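Local structure of dihydrophenazinedicarboxylate synthase (Burkholderia, 4HMW) at residues V18-P21 / E22-D25. The protein catalyses FMN-dependent oxidations by molecular oxygen in the terminal steps of core phenazine biosynthesis, releasing hydrogen peroxide. Numbering follows the deposited sequence.
Sequences VLFP and EYDD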
loop_
_atom_site.group_PDB
_atom_site.type_symbol
_atom_site.label_atom_id
_atom_site.label_comp_id
_atom_site.label_asym_id
_atom_site.label_seq_id
_atom_site.Cartn_x
_atom_site.Cartn_y
_atom_site.Cartn_z
ATOM N N VAL B 18 -5.435 8.395 -19.203
ATOM C CA VAL B 18 -4.180 8.070 -19.856
ATOM C C VAL B 18 -4.413 6.942 -20.861
ATOM O O VAL B 18 -5.378 6.194 -20.764
ATOM C CB VAL B 18 -3.044 7.768 -18.910
ATOM C CG1 VAL B 18 -2.919 8.948 -17.914
ATOM C CG2 VAL B 18 -3.217 6.408 -18.262
ATOM N N LEU B 19 -3.548 6.861 -21.862
ATOM C CA LEU B 19 -3.727 5.871 -22.894
ATOM C C LEU B 19 -3.362 4.509 -22.317
ATOM O O LEU B 19 -2.442 4.385 -21.500
ATOM C CB LEU B 19 -2.818 6.150 -24.070
ATOM C CG LEU B 19 -3.262 5.470 -25.358
ATOM C CD1 LEU B 19 -4.379 6.265 -26.040
ATOM C CD2 LEU B 19 -2.030 5.252 -26.305
ATOM N N PHE B 20 -4.045 3.486 -22.779
ATOM C CA PHE B 20 -3.869 2.133 -22.216
ATOM C C PHE B 20 -4.344 1.179 -23.318
ATOM O O PHE B 20 -5.334 0.493 -23.174
ATOM C CB PHE B 20 -4.702 2.030 -20.952
ATOM C CG PHE B 20 -4.559 0.716 -20.178
ATOM C CD1 PHE B 20 -3.604 -0.245 -20.509
ATOM C CD2 PHE B 20 -5.401 0.469 -19.101
ATOM C CE1 PHE B 20 -3.505 -1.414 -19.773
ATOM C CE2 PHE B 20 -5.305 -0.700 -18.377
ATOM C CZ PHE B 20 -4.357 -1.655 -18.719
ATOM N N PRO B 21 -3.606 1.132 -24.418
ATOM C CA PRO B 21 -4.066 0.299 -25.537
ATOM C C PRO B 21 -4.030 -1.175 -25.184
ATOM O O PRO B 21 -4.809 -1.937 -25.767
ATOM C CB PRO B 21 -3.082 0.632 -26.666
ATOM C CG PRO B 21 -1.914 1.260 -26.010
ATOM C CD PRO B 21 -2.464 1.973 -24.799
ATOM N N GLU B 22 -3.187 -1.555 -24.226
ATOM C CA GLU B 22 -3.081 -2.954 -23.783
ATOM C C GLU B 22 -4.330 -3.467 -23.063
ATOM O O GLU B 22 -4.505 -4.685 -22.873
ATOM C CB GLU B 22 -1.865 -3.109 -22.871
ATOM C CG GLU B 22 -0.556 -2.800 -23.557
ATOM C CD GLU B 22 -0.105 -1.329 -23.448
ATOM O OE1 GLU B 22 -0.889 -0.466 -22.943
ATOM O OE2 GLU B 22 1.049 -1.058 -23.883
ATOM N N TYR B 23 -5.208 -2.559 -22.651
ATOM C CA TYR B 23 -6.446 -2.972 -22.009
ATOM C C TYR B 23 -7.233 -3.865 -22.950
ATOM O O TYR B 23 -7.806 -4.856 -22.526
ATOM C CB TYR B 23 -7.232 -1.725 -21.638
ATOM C CG TYR B 23 -8.619 -1.879 -21.047
ATOM C CD1 TYR B 23 -8.847 -2.488 -19.787
ATOM C CD2 TYR B 23 -9.692 -1.324 -21.691
ATOM C CE1 TYR B 23 -10.107 -2.573 -19.258
ATOM C CE2 TYR B 23 -10.947 -1.380 -21.142
ATOM C CZ TYR B 23 -11.171 -1.994 -19.947
ATOM O OH TYR B 23 -12.487 -1.984 -19.480
ATOM N N ASP B 24 -7.234 -3.542 -24.235
ATOM C CA ASP B 24 -7.964 -4.381 -25.172
ATOM C C ASP B 24 -7.085 -5.379 -25.894
ATOM O O ASP B 24 -7.587 -6.277 -26.560
ATOM C CB ASP B 24 -8.743 -3.530 -26.151
ATOM C CG ASP B 24 -9.965 -2.896 -25.510
ATOM O OD1 ASP B 24 -10.720 -3.592 -24.776
ATOM O OD2 ASP B 24 -10.161 -1.690 -25.728
ATOM N N ASP B 25 -5.777 -5.265 -25.734
ATOM C CA ASP B 25 -4.875 -6.239 -26.349
ATOM C C ASP B 25 -3.641 -6.510 -25.471
ATOM O O ASP B 25 -2.554 -6.029 -25.730
ATOM C CB ASP B 25 -4.500 -5.706 -27.725
ATOM C CG ASP B 25 -3.782 -6.719 -28.572
ATOM O OD1 ASP B 25 -3.902 -7.945 -28.293
ATOM O OD2 ASP B 25 -3.097 -6.267 -29.521
HETATM O O HOH W 1 -0.471 1.555 -21.355
#
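Tyr23 folds back over Phe20 where the chain turns from extended to helical backbone angles. Its CB sits 3.8 Å from the centroid of the Phe20 ring, 8° off the ring normal, a CH-pi contact over the middle of one face. The Phe20 ring is brought there by its CG standing anti to the backbone N (chi1 -176°). The two rings meet obliquely, planes 39° apart, and the phenol of Tyr23 leads away from the turn, toward Arg197 of the same chain and Leu149 of the second subunit. The backbone closes the turn: Tyr23 N donates to Phe20 O at 3.1 Å, and Asp24 N to Pro21 O at 3.3 Å, as consecutive i to i+3 turns. Pro21 suits the start of such a turn: its ring holds phi near the helical value, and its nitrogen has no hydrogen that would need an acceptor.

Glu22 runs alongside Pro21, its chain bent at chi2, which lays OE1 3.4 Å from Pro21 CD and in the plane of the Phe20 ring, at the edge, 3.7 Å from Phe20 CD1. A water 2.6 Å from Glu22 OE1 donates to it and also, weakly, to Leu19 O, while OE2 forms a salt bridge with Arg36 of helix 30-43. Asp24 OD2 forms a salt bridge with Arg152 of the second subunit. The turn thus sorts its chemistry: Phe20 packs between helix 30-43, edge-to-face with Trp37, and the strands, Tyr23 lies on strand 197-204 and the dimer partner, and the salt bridges tie the N-terminal segment to helix and partner, probably keeping Glu22 and Asp24 ionised.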